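Side-chain contacts in fatty acid synthase 1, isoform A (Drosophila melanogaster, PDB 6FN6), which probably carries out fatty acid synthesis from acetyl-CoA and malonyl-CoA with NADPH, this piece being its modifying region of dehydratase, enoylreductase and ketoreductase domains: residues A[150-155]-A[174-179]; A[168-173]-A[204-209]. All coordinates share one frame; numbering follows the deposited sequence.

Contact 1: residues A[150-155]-A[174-179]; sequences RGIVRS and MDTMLQ
Ile152 reaches from the start of strand 152-155 to helix 170-183 with one branch, CG1 and CD1, its side chain running obliquely across that of Gln179. With CG1 anti to its carbonyl carbon (chi1 -60°) and the chain then extended, CD1 lies 3.7 Å from CB of Gln179 and 3.9 Å from the backbone O of Thr176. One residue earlier, CG2 of Thr176 rests 3.7 Å from N of Gly151. An alanine in place of Ile152 would probably open a gap beside CB and OE1 of Gln179 and leave O of Thr176 without this apolar neighbour. The Gln179 amide is gripped from elsewhere: OE1 of Gln179, 3.6 Å from CD1 of Ile152, is hydrogen-bonded to the hydroxyl of Tyr135, and NE2 to O of Phe149. Away from this buried patch the strand diverges: Val153 and Arg154 are partly exposed and play no part in the packing, and together they face Lys163 in a classic beta bulge. Strand against central helix is the hallmark packing of the hotdog fold, and here the helix carries Asp175, the predicted proton donor of the dehydratase.

Contact 2: residues A[168-173]-A[204-209]; sequences DNWISF and AKHFEL
Trp170 and His206 extend toward each other from helices 170-183 and 203-210. The imidazole is thrown forward because its CG stands anti to the backbone N (chi1 -163°). CH2 of Trp170 sits over one face of the imidazole, displaced toward that ring's rim and 3.3 Å from CG of His206, the two rings being oblique at 39°. Phe173 has the corresponding first torsion (174°), and its ring takes the imidazole edge in an edge-to-face pair: NE2 of His206 lies over one face of Phe173, and CE1 of His206 is 3.7 Å from CE2 of Phe173. Phe207 takes the other course, its CG beside the backbone N, and offers its face to the indole edge in an offset edge-to-face pair; CZ2 of Trp170 is 3.7 Å from CZ of Phe207. Just before Trp170, Asn169 N-caps the helix, its OD1 accepting from N of Ser172 at 2.7 Å in a nearly straight bond. Trp166 joins the cluster with its ring edge-to-face to Trp170, Phe173 and His206. No hydrogen bond crosses between the segments; since the backbone N-H of Gly238 donates to ND1 of His206, a neutral imidazole would probably carry its proton on NE2, the atom facing the Phe173 ring.

Overall arrangement
Helix 170-183 joins the two contacts, whose centres are about 13 Å apart: contact 2 uses its first turn and contact 1 the turn that follows, segments 168-173 and 174-179 being consecutive. Contact 1 ties it to strand 152-155, contact 2 to helix 203-210, all within the predicted C-terminal hotdog fold of the dehydratase. Contact 1 lies nearer the predicted catalytic pair: its helix segment carries Asp175, the predicted proton donor, and the side chain of Gln179 is about 5 Å from that of His24, the predicted proton acceptor. From Phe173 in contact 2 the side-chain separation to His24 is about 12 Å, consistent with a position farther from the site.

Contact 1: residues A[150-155]-A[174-179]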
loop_
_atom_site.group_PDB
_atom_site.type_symbol
_atom_site.label_atom_id
_atom_site.label_comp_id
_atom_site.label_asym_id
_atom_site.label_seq_id
_atom_site.Cartn_x
_atom_site.Cartn_y
_atom_site.Cartn_z
ATOM N N ARG A 150 3.516 -21.439 -32.178
ATOM C CA ARG A 150 4.830 -21.253 -32.778
ATOM C C ARG A 150 4.743 -20.118 -33.796
ATOM O O ARG A 150 5.017 -20.308 -34.980
ATOM C CB ARG A 150 5.322 -22.547 -33.433
ATOM C CG ARG A 150 5.965 -23.522 -32.455
ATOM C CD ARG A 150 6.299 -24.850 -33.116
ATOM N NE ARG A 150 7.320 -24.721 -34.153
ATOM C CZ ARG A 150 8.603 -25.045 -33.999
ATOM N NH1 ARG A 150 9.055 -25.520 -32.843
ATOM N NH2 ARG A 150 9.444 -24.892 -35.012
ATOM N N GLY A 151 4.364 -18.935 -33.318
ATOM C CA GLY A 151 4.032 -17.822 -34.190
ATOM C C GLY A 151 5.125 -16.795 -34.418
ATOM O O GLY A 151 4.930 -15.841 -35.173
ATOM N N ILE A 152 6.264 -16.968 -33.759
ATOM C CA ILE A 152 7.414 -16.108 -34.017
ATOM C C ILE A 152 8.097 -16.565 -35.301
ATOM O O ILE A 152 8.828 -17.556 -35.309
ATOM C CB ILE A 152 8.402 -16.109 -32.840
ATOM C CG1 ILE A 152 7.710 -15.606 -31.571
ATOM C CG2 ILE A 152 9.615 -15.242 -33.170
ATOM C CD1 ILE A 152 8.549 -15.723 -30.307
ATOM N N VAL A 153 7.847 -15.838 -36.384
ATOM C CA VAL A 153 8.471 -16.128 -37.670
ATOM C C VAL A 153 9.926 -15.669 -37.661
ATOM O O VAL A 153 10.793 -16.324 -38.239
ATOM C CB VAL A 153 7.706 -15.473 -38.841
ATOM C CG1 VAL A 153 6.359 -16.156 -39.045
ATOM C CG2 VAL A 153 7.516 -13.987 -38.606
ATOM N N ARG A 154 10.188 -14.538 -37.012
ATOM C CA ARG A 154 11.507 -13.920 -37.065
ATOM C C ARG A 154 11.847 -13.086 -35.829
ATOM O O ARG A 154 10.971 -12.505 -35.190
ATOM C CB ARG A 154 11.591 -13.042 -38.316
ATOM C CG ARG A 154 12.966 -12.472 -38.621
ATOM C CD ARG A 154 13.069 -11.992 -40.067
ATOM N NE ARG A 154 12.854 -13.077 -41.028
ATOM C CZ ARG A 154 11.736 -13.275 -41.724
ATOM N NH1 ARG A 154 10.688 -12.471 -41.585
ATOM N NH2 ARG A 154 11.666 -14.296 -42.567
ATOM N N SER A 155 13.135 -13.050 -35.500
ATOM C CA SER A 155 13.649 -12.219 -34.418
ATOM C C SER A 155 15.128 -11.933 -34.631
ATOM O O SER A 155 15.866 -12.789 -35.114
ATOM C CB SER A 155 13.447 -12.896 -33.064
ATOM O OG SER A 155 14.191 -12.232 -32.053
ATOM N N MET A 174 -1.062 -12.755 -29.019
ATOM C CA MET A 174 -0.611 -12.009 -27.854
ATOM C C MET A 174 0.385 -12.839 -27.047
ATOM O O MET A 174 1.289 -12.289 -26.421
ATOM C CB MET A 174 -1.803 -11.585 -26.985
ATOM C CG MET A 174 -2.580 -10.402 -27.567
ATOM S SD MET A 174 -3.652 -9.547 -26.388
ATOM C CE MET A 174 -4.913 -10.787 -26.091
ATOM N N ASP A 175 0.230 -14.159 -27.067
ATOM C CA ASP A 175 1.176 -15.034 -26.378
ATOM C C ASP A 175 2.569 -14.931 -26.994
ATOM O O ASP A 175 3.562 -14.859 -26.277
ATOM C CB ASP A 175 0.703 -16.487 -26.410
ATOM C CG ASP A 175 1.600 -17.408 -25.600
ATOM O OD1 ASP A 175 1.914 -17.070 -24.441
ATOM O OD2 ASP A 175 1.996 -18.470 -26.121
ATOM N N THR A 176 2.644 -14.927 -28.322
ATOM C CA THR A 176 3.932 -14.831 -29.004
ATOM C C THR A 176 4.622 -13.506 -28.679
ATOM O O THR A 176 5.846 -13.408 -28.744
ATOM C CB THR A 176 3.788 -14.979 -30.536
ATOM O OG1 THR A 176 2.831 -14.037 -31.033
ATOM C CG2 THR A 176 3.348 -16.389 -30.892
ATOM N N MET A 177 3.838 -12.487 -28.342
ATOM C CA MET A 177 4.401 -11.221 -27.877
ATOM C C MET A 177 5.115 -11.419 -26.538
ATOM O O MET A 177 6.153 -10.811 -26.285
ATOM C CB MET A 177 3.316 -10.152 -27.740
ATOM C CG MET A 177 2.619 -9.795 -29.044
ATOM S SD MET A 177 1.383 -8.488 -28.856
ATOM C CE MET A 177 2.410 -7.118 -28.338
ATOM N N LEU A 178 4.551 -12.264 -25.680
ATOM C CA LEU A 178 5.179 -12.577 -24.399
ATOM C C LEU A 178 6.395 -13.473 -24.603
ATOM O O LEU A 178 7.415 -13.316 -23.930
ATOM C CB LEU A 178 4.186 -13.256 -23.452
ATOM C CG LEU A 178 2.866 -12.530 -23.191
ATOM C CD1 LEU A 178 2.094 -13.228 -22.081
ATOM C CD2 LEU A 178 3.098 -11.067 -22.852
ATOM N N GLN A 179 6.279 -14.418 -25.529
ATOM C CA GLN A 179 7.402 -15.269 -25.887
ATOM C C GLN A 179 8.565 -14.391 -26.322
ATOM O O GLN A 179 9.710 -14.607 -25.929
ATOM C CB GLN A 179 7.027 -16.241 -27.005
ATOM C CG GLN A 179 5.905 -17.197 -26.665
ATOM C CD GLN A 179 5.551 -18.093 -27.833
ATOM O OE1 GLN A 179 6.225 -18.078 -28.862
ATOM N NE2 GLN A 179 4.490 -18.875 -27.683
#

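Contact 2: residues A[168-173]-A[204-209]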
loop_
_atom_site.group_PDB
_atom_site.type_symbol
_atom_site.label_atom_id
_atom_site.label_comp_id
_atom_site.label_asym_id
_atom_site.label_seq_id
_atom_site.Cartn_x
_atom_site.Cartn_y
_atom_site.Cartn_z
ATOM N N ASP A 168 -5.730 -15.249 -37.234
ATOM C CA ASP A 168 -7.060 -14.914 -36.734
ATOM C C ASP A 168 -7.273 -15.509 -35.343
ATOM O O ASP A 168 -8.311 -16.112 -35.066
ATOM C CB ASP A 168 -8.138 -15.418 -37.697
ATOM C CG ASP A 168 -9.501 -14.808 -37.419
ATOM O OD1 ASP A 168 -9.558 -13.620 -37.036
ATOM O OD2 ASP A 168 -10.515 -15.517 -37.581
ATOM N N ASN A 169 -6.281 -15.333 -34.474
ATOM C CA ASN A 169 -6.327 -15.872 -33.118
ATOM C C ASN A 169 -5.575 -14.946 -32.162
ATOM O O ASN A 169 -4.345 -14.915 -32.154
ATOM C CB ASN A 169 -5.732 -17.284 -33.088
ATOM C CG ASN A 169 -5.844 -17.943 -31.720
ATOM O OD1 ASN A 169 -5.385 -17.399 -30.715
ATOM N ND2 ASN A 169 -6.446 -19.126 -31.680
ATOM N N TRP A 170 -6.319 -14.199 -31.352
ATOM C CA TRP A 170 -5.725 -13.206 -30.458
ATOM C C TRP A 170 -4.923 -13.839 -29.328
ATOM O O TRP A 170 -3.904 -13.291 -28.911
ATOM C CB TRP A 170 -6.812 -12.298 -29.877
ATOM C CG TRP A 170 -7.419 -11.375 -30.888
ATOM C CD1 TRP A 170 -8.505 -11.617 -31.679
ATOM C CD2 TRP A 170 -6.964 -10.059 -31.225
ATOM N NE1 TRP A 170 -8.756 -10.531 -32.482
ATOM C CE2 TRP A 170 -7.825 -9.562 -32.223
ATOM C CE3 TRP A 170 -5.915 -9.253 -30.776
ATOM C CZ2 TRP A 170 -7.666 -8.294 -32.779
ATOM C CZ3 TRP A 170 -5.760 -7.997 -31.331
ATOM C CH2 TRP A 170 -6.631 -7.530 -32.320
ATOM N N ILE A 171 -5.381 -14.980 -28.825
ATOM C CA ILE A 171 -4.685 -15.646 -27.730
ATOM C C ILE A 171 -3.271 -16.028 -28.160
ATOM O O ILE A 171 -2.296 -15.668 -27.501
ATOM C CB ILE A 171 -5.468 -16.879 -27.240
ATOM C CG1 ILE A 171 -6.807 -16.441 -26.640
ATOM C CG2 ILE A 171 -4.638 -17.681 -26.223
ATOM C CD1 ILE A 171 -7.740 -17.584 -26.279
ATOM N N SER A 172 -3.157 -16.745 -29.271
ATOM C CA SER A 172 -1.852 -17.187 -29.745
ATOM C C SER A 172 -0.976 -15.983 -30.067
ATOM O O SER A 172 0.201 -15.947 -29.705
ATOM C CB SER A 172 -1.991 -18.089 -30.974
ATOM O OG SER A 172 -2.214 -17.331 -32.151
ATOM N N PHE A 173 -1.554 -14.999 -30.747
ATOM C CA PHE A 173 -0.791 -13.839 -31.180
ATOM C C PHE A 173 -0.217 -13.065 -29.997
ATOM O O PHE A 173 0.974 -12.750 -29.972
ATOM C CB PHE A 173 -1.656 -12.911 -32.028
ATOM C CG PHE A 173 -0.977 -11.624 -32.381
ATOM C CD1 PHE A 173 -0.089 -11.565 -33.439
ATOM C CD2 PHE A 173 -1.217 -10.475 -31.648
ATOM C CE1 PHE A 173 0.546 -10.382 -33.763
ATOM C CE2 PHE A 173 -0.585 -9.290 -31.968
ATOM C CZ PHE A 173 0.297 -9.242 -33.026
ATOM N N ALA A 204 -9.582 -2.082 -34.226
ATOM C CA ALA A 204 -9.769 -1.370 -35.484
ATOM C C ALA A 204 -8.431 -1.164 -36.184
ATOM O O ALA A 204 -8.293 -1.420 -37.380
ATOM C CB ALA A 204 -10.452 -0.036 -35.242
ATOM N N LYS A 205 -7.448 -0.705 -35.420
ATOM C CA LYS A 205 -6.108 -0.459 -35.934
ATOM C C LYS A 205 -5.444 -1.761 -36.374
ATOM O O LYS A 205 -4.695 -1.793 -37.351
ATOM C CB LYS A 205 -5.263 0.230 -34.863
ATOM C CG LYS A 205 -3.873 0.652 -35.303
ATOM C CD LYS A 205 -2.904 0.547 -34.137
ATOM C CE LYS A 205 -1.791 1.572 -34.219
ATOM N NZ LYS A 205 -0.901 1.499 -33.025
ATOM N N HIS A 206 -5.722 -2.829 -35.636
ATOM C CA HIS A 206 -5.127 -4.132 -35.899
ATOM C C HIS A 206 -5.511 -4.658 -37.282
ATOM O O HIS A 206 -4.653 -5.091 -38.050
ATOM C CB HIS A 206 -5.553 -5.129 -34.821
ATOM C CG HIS A 206 -4.707 -6.363 -34.766
ATOM N ND1 HIS A 206 -3.449 -6.376 -34.204
ATOM C CD2 HIS A 206 -4.942 -7.625 -35.193
ATOM C CE1 HIS A 206 -2.943 -7.593 -34.291
ATOM N NE2 HIS A 206 -3.829 -8.371 -34.887
ATOM N N PHE A 207 -6.803 -4.611 -37.596
ATOM C CA PHE A 207 -7.309 -5.221 -38.821
ATOM C C PHE A 207 -7.057 -4.361 -40.058
ATOM O O PHE A 207 -6.968 -4.886 -41.167
ATOM C CB PHE A 207 -8.805 -5.516 -38.686
ATOM C CG PHE A 207 -9.118 -6.590 -37.684
ATOM C CD1 PHE A 207 -8.728 -7.900 -37.913
ATOM C CD2 PHE A 207 -9.803 -6.294 -36.515
ATOM C CE1 PHE A 207 -9.011 -8.895 -36.996
ATOM C CE2 PHE A 207 -10.089 -7.284 -35.594
ATOM C CZ PHE A 207 -9.693 -8.587 -35.835
ATOM N N GLU A 208 -6.938 -3.049 -39.880
ATOM C CA GLU A 208 -6.643 -2.176 -41.013
ATOM C C GLU A 208 -5.166 -2.298 -41.374
ATOM O O GLU A 208 -4.757 -1.961 -42.486
ATOM C CB GLU A 208 -7.002 -0.718 -40.703
ATOM C CG GLU A 208 -6.030 0.002 -39.773
ATOM C CD GLU A 208 -6.407 1.457 -39.546
ATOM O OE1 GLU A 208 -7.503 1.714 -39.002
ATOM O OE2 GLU A 208 -5.606 2.344 -39.913
ATOM N N LEU A 209 -4.371 -2.786 -40.427
ATOM C CA LEU A 209 -2.968 -3.084 -40.681
ATOM C C LEU A 209 -2.831 -4.460 -41.323
ATOM O O LEU A 209 -1.953 -4.684 -42.156
ATOM C CB LEU A 209 -2.165 -3.022 -39.382
ATOM C CG LEU A 209 -1.852 -1.624 -38.840
ATOM C CD1 LEU A 209 -1.280 -1.715 -37.434
ATOM C CD2 LEU A 209 -0.891 -0.883 -39.754
#